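PDB 2D5W: peptide ABC transporter, peptide-binding protein from Thermus thermophilus, which binds oligopeptides, a pentapeptide being bound in this crystal, and probably hands them to an ABC transporter for uptake across the membrane. Local coordinates for residues 220-228 with 240-251; 1-9 with 581-589. One frame throughout, in Å; residues are numbered along the deposited sequence.

Interaction 1: 220-228 with 240-251; sequences PGNSIEMER and ESKYVQKVVYRF
Strands 223-228 and 246-251 run antiparallel, at 174° with axes 4.7 Å apart, and Ile224-Tyr249 and Met226-Val247 are the hydrogen-bonded pairs between them. Further bonds continue the ladder at both ends, Phe251 N to Asn222 O and Arg228 N to Gln245 O. A water donates to the carbonyl oxygens of Asn222 and Phe251.

Ile224, Met226, Val247 and Tyr249 share one face of the sheet. Beta-branched Ile224 and Val247 suit an extended backbone, while the flexible Met226 can fit between neighbours: a bend at its last torsion (chi3 -84°) sets CE 3.7 Å from Val247 CG1 and against the edge of the Tyr249 ring, 3.8 Å from CD2. Phe251 slants across the start of strand 223-228, with its CE2 3.8 Å from Ile224 CG1, which lies at the ring edge. Helix 31-40 packs on this face through Leu40, Ile32 and Ile36, and the hydroxyl of Tyr249 bonds to Glu35.

The pair belongs to a mixed five-stranded sheet of the periplasmic-binding-protein fold, flanked by strand 213-219 beyond 223-228 and by strand 7-12 beyond 246-251. A classic beta bulge, in which Asn222 and Ser223 sit opposite the single residue Val219, opens strand 223-228.

On the partly exposed face Glu225 lies alongside Val248, its CG 4.1 Å from Val248 CG2, and its carboxylate forms a salt bridge with Arg217.

Arg228 closes the far end. A bend at chi2 (88°) carries the guanidinium beyond the strand end to the 240-245 connection, where Arg228 NH2 bonds to Val244 O at 2.9 Å, nearly in the guanidinium plane. Glu240 CB lies over one guanidinium face, and NH1 bonds to Trp580 O. Gln245 OE1 packs 3.5 Å from Arg228 CB, while its NE2 bonds to Tyr243 O and braces the connection.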
# COMPACT_ATOMS: atom_id res chain seq x y z
N PRO A 220 3.55 15.60 15.41
CA PRO A 220 3.38 15.71 13.96
C PRO A 220 4.45 16.48 13.22
O PRO A 220 4.79 17.60 13.59
CB PRO A 220 1.98 16.31 13.82
CG PRO A 220 1.87 17.17 15.02
CD PRO A 220 2.50 16.35 16.12
N GLY A 221 4.95 15.86 12.16
CA GLY A 221 6.00 16.45 11.35
C GLY A 221 7.37 16.05 11.86
O GLY A 221 8.38 16.33 11.21
N ASN A 222 7.42 15.38 13.00
CA ASN A 222 8.69 15.00 13.59
C ASN A 222 8.85 13.54 14.00
O ASN A 222 9.81 12.88 13.59
CB ASN A 222 8.97 15.89 14.80
CG ASN A 222 10.29 15.57 15.48
OD1 ASN A 222 10.41 14.56 16.18
ND2 ASN A 222 11.28 16.44 15.29
N SER A 223 7.92 13.01 14.78
CA SER A 223 8.08 11.64 15.25
C SER A 223 6.83 11.03 15.86
O SER A 223 5.88 11.73 16.21
CB SER A 223 9.17 11.61 16.32
OG SER A 223 8.81 12.46 17.40
N ILE A 224 6.84 9.71 15.97
CA ILE A 224 5.78 8.95 16.62
C ILE A 224 6.52 8.08 17.64
O ILE A 224 7.38 7.28 17.28
CB ILE A 224 4.99 8.08 15.62
CG1 ILE A 224 4.02 8.97 14.83
CG2 ILE A 224 4.22 6.98 16.36
CD1 ILE A 224 3.32 8.28 13.68
N GLU A 225 6.19 8.28 18.91
CA GLU A 225 6.84 7.55 19.99
C GLU A 225 5.87 6.54 20.59
O GLU A 225 4.74 6.88 20.92
CB GLU A 225 7.30 8.52 21.08
CG GLU A 225 8.07 9.72 20.55
CD GLU A 225 8.53 10.65 21.65
OE1 GLU A 225 8.97 11.78 21.34
OE2 GLU A 225 8.46 10.26 22.84
N MET A 226 6.35 5.31 20.74
CA MET A 226 5.54 4.22 21.28
C MET A 226 6.29 3.56 22.43
O MET A 226 7.52 3.63 22.52
CB MET A 226 5.28 3.19 20.17
CG MET A 226 4.64 3.80 18.92
SD MET A 226 4.42 2.67 17.53
CE MET A 226 6.04 2.75 16.78
N GLU A 227 5.54 2.94 23.34
CA GLU A 227 6.14 2.26 24.48
C GLU A 227 5.53 0.87 24.58
O GLU A 227 4.44 0.61 24.07
CB GLU A 227 5.90 3.06 25.76
CG GLU A 227 4.44 3.22 26.13
CD GLU A 227 4.26 3.91 27.47
OE1 GLU A 227 4.84 3.42 28.47
OE2 GLU A 227 3.55 4.92 27.54
N ARG A 228 6.23 -0.03 25.26
CA ARG A 228 5.76 -1.40 25.40
C ARG A 228 4.34 -1.50 25.95
O ARG A 228 3.97 -0.79 26.89
CB ARG A 228 6.70 -2.19 26.32
CG ARG A 228 6.60 -3.70 26.15
CD ARG A 228 7.54 -4.16 25.06
NE ARG A 228 7.37 -5.57 24.72
CZ ARG A 228 8.19 -6.24 23.92
NH1 ARG A 228 7.96 -7.52 23.65
NH2 ARG A 228 9.25 -5.64 23.41
N GLU A 240 9.99 -10.42 27.85
CA GLU A 240 9.90 -9.13 27.17
C GLU A 240 10.88 -8.07 27.67
O GLU A 240 11.21 -7.14 26.93
CB GLU A 240 8.47 -8.59 27.26
CG GLU A 240 7.96 -8.31 28.68
CD GLU A 240 7.57 -9.56 29.44
OE1 GLU A 240 8.47 -10.38 29.76
OE2 GLU A 240 6.37 -9.74 29.72
N SER A 241 11.37 -8.21 28.90
CA SER A 241 12.30 -7.23 29.45
C SER A 241 13.63 -7.17 28.69
O SER A 241 14.35 -6.17 28.76
CB SER A 241 12.58 -7.54 30.93
OG SER A 241 13.23 -8.78 31.08
N LYS A 242 13.95 -8.24 27.96
CA LYS A 242 15.20 -8.30 27.20
C LYS A 242 15.08 -7.67 25.82
O LYS A 242 16.05 -7.60 25.08
CB LYS A 242 15.65 -9.75 27.06
CG LYS A 242 16.03 -10.43 28.36
CD LYS A 242 16.43 -11.87 28.14
CE LYS A 242 17.00 -12.49 29.41
NZ LYS A 242 16.02 -12.45 30.53
N TYR A 243 13.88 -7.21 25.49
CA TYR A 243 13.62 -6.62 24.18
C TYR A 243 13.31 -5.13 24.30
O TYR A 243 13.12 -4.62 25.40
CB TYR A 243 12.49 -7.42 23.52
CG TYR A 243 12.90 -8.87 23.31
CD1 TYR A 243 13.38 -9.31 22.08
CD2 TYR A 243 12.88 -9.78 24.37
CE1 TYR A 243 13.83 -10.62 21.90
CE2 TYR A 243 13.33 -11.09 24.20
CZ TYR A 243 13.80 -11.50 22.97
OH TYR A 243 14.26 -12.79 22.79
N VAL A 244 13.25 -4.41 23.18
CA VAL A 244 13.04 -2.97 23.27
C VAL A 244 11.75 -2.55 23.96
O VAL A 244 10.68 -3.14 23.77
CB VAL A 244 13.17 -2.27 21.89
CG1 VAL A 244 14.56 -2.53 21.32
CG2 VAL A 244 12.10 -2.75 20.93
N GLN A 245 11.86 -1.50 24.76
CA GLN A 245 10.74 -0.98 25.54
C GLN A 245 10.14 0.29 24.96
O GLN A 245 9.06 0.72 25.38
CB GLN A 245 11.19 -0.73 26.98
CG GLN A 245 11.70 -1.98 27.70
CD GLN A 245 10.66 -3.08 27.76
OE1 GLN A 245 9.54 -2.87 28.23
NE2 GLN A 245 11.03 -4.27 27.29
N LYS A 246 10.85 0.89 24.02
CA LYS A 246 10.40 2.11 23.37
C LYS A 246 10.79 2.04 21.90
O LYS A 246 11.88 1.57 21.57
CB LYS A 246 11.06 3.34 24.00
CG LYS A 246 10.61 3.66 25.41
CD LYS A 246 11.22 4.97 25.89
CE LYS A 246 10.74 5.34 27.28
NZ LYS A 246 11.34 6.62 27.75
N VAL A 247 9.88 2.49 21.04
CA VAL A 247 10.12 2.52 19.60
C VAL A 247 9.74 3.92 19.14
O VAL A 247 8.64 4.39 19.41
CB VAL A 247 9.25 1.51 18.83
CG1 VAL A 247 9.50 1.65 17.33
CG2 VAL A 247 9.55 0.09 19.29
N VAL A 248 10.66 4.58 18.45
CA VAL A 248 10.41 5.92 17.96
C VAL A 248 10.67 6.00 16.46
O VAL A 248 11.76 5.64 15.99
CB VAL A 248 11.32 6.96 18.65
CG1 VAL A 248 11.08 8.35 18.05
CG2 VAL A 248 11.05 6.98 20.14
N TYR A 249 9.67 6.45 15.72
CA TYR A 249 9.81 6.66 14.29
C TYR A 249 10.16 8.14 14.13
O TYR A 249 9.47 9.01 14.66
CB TYR A 249 8.50 6.38 13.56
CG TYR A 249 8.41 4.99 12.98
CD1 TYR A 249 8.62 4.77 11.61
CD2 TYR A 249 8.10 3.90 13.78
CE1 TYR A 249 8.53 3.49 11.07
CE2 TYR A 249 8.00 2.62 13.25
CZ TYR A 249 8.22 2.42 11.90
OH TYR A 249 8.12 1.15 11.39
N ARG A 250 11.25 8.41 13.42
CA ARG A 250 11.69 9.77 13.14
C ARG A 250 11.44 10.02 11.66
O ARG A 250 11.84 9.22 10.82
CB ARG A 250 13.18 9.94 13.45
CG ARG A 250 13.49 10.12 14.92
CD ARG A 250 14.98 10.35 15.13
NE ARG A 250 15.47 11.49 14.35
CZ ARG A 250 16.76 11.78 14.19
NH1 ARG A 250 17.12 12.83 13.47
NH2 ARG A 250 17.68 11.01 14.75
N PHE A 251 10.77 11.13 11.36
CA PHE A 251 10.43 11.47 9.98
C PHE A 251 11.28 12.58 9.41
O PHE A 251 11.34 13.68 9.96
CB PHE A 251 8.95 11.85 9.91
CG PHE A 251 8.04 10.80 10.46
CD1 PHE A 251 7.90 9.58 9.81
CD2 PHE A 251 7.36 11.00 11.66
CE1 PHE A 251 7.11 8.57 10.34
CE2 PHE A 251 6.57 9.99 12.20
CZ PHE A 251 6.45 8.77 11.54
O HOH W 1 12.27 14.25 12.56

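Interaction 2: 1-9 with 581-589; sequences MGPQDNSLV and EIGWESRGA
Pro3 lies over one face of the Trp584 indole, the two side chains crossing at about a right angle. Its CD sits 3.9 Å from the centroid of the six-membered ring, a CH-pi contact, and Pro3 CG is 3.4 Å from Trp584 CD2. The rigid proline ring suits this flat aromatic surface. Gly2 backs onto the same face near the rim, where a side chain would run into the indole. Leu8 CD2 adds a smaller apolar contact with Ile582 CG2, at 4.0 Å.

The hydrogen bonds join side-chain donors to the N-terminal backbone. Trp584 NE1 bonds to Ser7 O, 2.9 Å away in the plane of the indole, which helps fix the rotation of the ring. Arg587 grips Pro3 O side-on through two nitrogens, NE at 2.8 Å and NH1 at 3.1 Å. NH1 also makes a weak bond to Gln4 O. The length of arginine, bent at chi2 (-84°), brings the guanidinium to these carbonyls.

Asn6 stacks its amide on the guanidinium, the planes 12° apart, with CB over one face. Its OD1 accepts a hydrogen bond from a water that in turn accepts one from Trp584 N.

Trp584 O accepts hydrogen bonds from Arg587 N and Ala589 N, tying together the turn that carries the arginine. Here the N terminus is clasped to the C-terminal part of the chain, at a small two-stranded antiparallel sheet (560-561 with 583-584), beside the five-stranded sheet of the solute-binding-protein fold that strand 7-12 joins.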
# COMPACT_ATOMS: atom_id res chain seq x y z
N MET A 1 23.53 3.75 22.91
CA MET A 1 22.27 4.55 22.94
C MET A 1 21.06 3.66 22.69
O MET A 1 19.95 3.97 23.12
CB MET A 1 22.32 5.66 21.89
CG MET A 1 23.36 6.74 22.16
SD MET A 1 25.06 6.13 22.24
CE MET A 1 25.29 5.95 24.01
N GLY A 2 21.29 2.55 22.00
CA GLY A 2 20.21 1.62 21.72
C GLY A 2 20.07 0.66 22.89
O GLY A 2 19.08 0.70 23.62
N PRO A 3 21.06 -0.22 23.09
CA PRO A 3 21.03 -1.19 24.19
C PRO A 3 21.09 -0.44 25.52
O PRO A 3 20.68 -0.96 26.56
CB PRO A 3 22.29 -2.03 23.96
CG PRO A 3 22.48 -1.94 22.47
CD PRO A 3 22.21 -0.49 22.20
N GLN A 4 21.60 0.78 25.46
CA GLN A 4 21.73 1.64 26.63
C GLN A 4 20.40 1.83 27.34
O GLN A 4 20.23 1.41 28.49
CB GLN A 4 22.28 3.01 26.22
CG GLN A 4 22.50 3.98 27.37
CD GLN A 4 23.61 3.53 28.30
OE1 GLN A 4 23.56 2.44 28.87
NE2 GLN A 4 24.61 4.39 28.47
N ASP A 5 19.45 2.46 26.66
CA ASP A 5 18.13 2.70 27.23
C ASP A 5 17.11 1.68 26.73
O ASP A 5 15.92 1.78 27.03
CB ASP A 5 17.66 4.12 26.90
CG ASP A 5 17.57 4.37 25.41
OD1 ASP A 5 17.20 5.49 25.02
OD2 ASP A 5 17.89 3.44 24.63
N ASN A 6 17.58 0.70 25.97
CA ASN A 6 16.73 -0.36 25.44
C ASN A 6 15.61 0.19 24.56
O ASN A 6 14.42 -0.07 24.80
CB ASN A 6 16.15 -1.18 26.59
CG ASN A 6 15.75 -2.57 26.17
OD1 ASN A 6 15.95 -2.95 25.02
ND2 ASN A 6 15.19 -3.33 27.10
N SER A 7 15.99 0.96 23.54
CA SER A 7 15.03 1.55 22.63
C SER A 7 15.38 1.27 21.17
O SER A 7 16.47 0.77 20.87
CB SER A 7 14.97 3.06 22.84
OG SER A 7 16.22 3.67 22.57
N LEU A 8 14.45 1.60 20.29
CA LEU A 8 14.61 1.39 18.85
C LEU A 8 14.16 2.62 18.07
O LEU A 8 12.97 2.97 18.08
CB LEU A 8 13.78 0.18 18.41
CG LEU A 8 13.64 -0.07 16.91
CD1 LEU A 8 15.00 -0.34 16.30
CD2 LEU A 8 12.71 -1.25 16.68
N VAL A 9 15.10 3.29 17.41
CA VAL A 9 14.79 4.47 16.61
C VAL A 9 14.79 4.06 15.14
O VAL A 9 15.80 3.57 14.62
CB VAL A 9 15.82 5.59 16.84
CG1 VAL A 9 15.53 6.77 15.92
CG2 VAL A 9 15.80 6.04 18.29
N GLU A 581 9.57 -9.30 19.35
CA GLU A 581 10.84 -9.99 19.56
C GLU A 581 12.05 -9.24 19.00
O GLU A 581 13.13 -9.81 18.88
CB GLU A 581 10.78 -11.41 18.99
CG GLU A 581 10.24 -11.52 17.58
CD GLU A 581 10.21 -12.95 17.06
OE1 GLU A 581 9.97 -13.88 17.86
OE2 GLU A 581 10.42 -13.13 15.85
N ILE A 582 11.87 -7.97 18.67
CA ILE A 582 12.97 -7.17 18.16
C ILE A 582 13.72 -6.62 19.37
O ILE A 582 13.12 -6.06 20.29
CB ILE A 582 12.46 -6.01 17.27
CG1 ILE A 582 11.78 -6.60 16.02
CG2 ILE A 582 13.61 -5.09 16.90
CD1 ILE A 582 11.10 -5.58 15.14
N GLY A 583 15.03 -6.81 19.39
CA GLY A 583 15.80 -6.34 20.52
C GLY A 583 17.30 -6.38 20.33
O GLY A 583 17.80 -6.81 19.29
N TRP A 584 18.01 -5.94 21.36
CA TRP A 584 19.46 -5.90 21.35
C TRP A 584 20.05 -7.17 21.96
O TRP A 584 19.69 -7.56 23.07
CB TRP A 584 19.93 -4.67 22.13
CG TRP A 584 19.40 -3.38 21.57
CD1 TRP A 584 18.36 -2.64 22.04
CD2 TRP A 584 19.86 -2.73 20.38
NE1 TRP A 584 18.14 -1.56 21.22
CE2 TRP A 584 19.05 -1.59 20.19
CE3 TRP A 584 20.88 -2.99 19.46
CZ2 TRP A 584 19.23 -0.72 19.12
CZ3 TRP A 584 21.06 -2.13 18.39
CH2 TRP A 584 20.23 -1.00 18.23
N GLU A 585 20.96 -7.81 21.24
CA GLU A 585 21.57 -9.03 21.74
C GLU A 585 22.28 -8.84 23.08
O GLU A 585 22.26 -9.74 23.92
CB GLU A 585 22.55 -9.61 20.71
CG GLU A 585 21.89 -9.94 19.38
CD GLU A 585 22.78 -10.75 18.46
OE1 GLU A 585 22.65 -12.00 18.45
OE2 GLU A 585 23.62 -10.15 17.76
N SER A 586 22.88 -7.67 23.29
CA SER A 586 23.59 -7.42 24.55
C SER A 586 22.62 -7.29 25.73
O SER A 586 23.05 -7.26 26.88
CB SER A 586 24.46 -6.17 24.43
OG SER A 586 23.69 -5.00 24.24
N ARG A 587 21.33 -7.21 25.43
CA ARG A 587 20.28 -7.13 26.45
C ARG A 587 19.73 -8.54 26.67
O ARG A 587 18.91 -8.76 27.56
CB ARG A 587 19.15 -6.21 25.98
CG ARG A 587 19.39 -4.74 26.23
CD ARG A 587 19.01 -4.37 27.65
NE ARG A 587 19.26 -2.96 27.93
CZ ARG A 587 18.87 -2.34 29.04
NH1 ARG A 587 19.14 -1.05 29.21
NH2 ARG A 587 18.21 -3.00 29.98
N GLY A 588 20.17 -9.48 25.85
CA GLY A 588 19.71 -10.84 25.98
C GLY A 588 18.72 -11.25 24.91
O GLY A 588 18.25 -12.39 24.90
N ALA A 589 18.39 -10.34 24.00
CA ALA A 589 17.45 -10.66 22.92
C ALA A 589 17.98 -11.85 22.13
O ALA A 589 19.15 -11.88 21.74
CB ALA A 589 17.27 -9.46 22.01
O HOH W 2 16.58 -5.25 23.73

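Strands 246-251 and 7-12 are neighbours in one sheet, so interaction 1 and interaction 2 share a framework: Leu8 N and O probably bond to Lys246 O and Val248 N. Their centres lie 12 Å apart. Interaction 1 is a local strand pair built from regular backbone bonds, with a buried face against helix 31-40 and a more exposed one; interaction 2 joins segments at least 572 residues apart in sequence through side-chain donors, an aromatic face and a stacked amide, nearer the surface. The chain between residues 9 and 581, including both strands of interaction 1, lies, along the sequence, within the loop that interaction 2 closes.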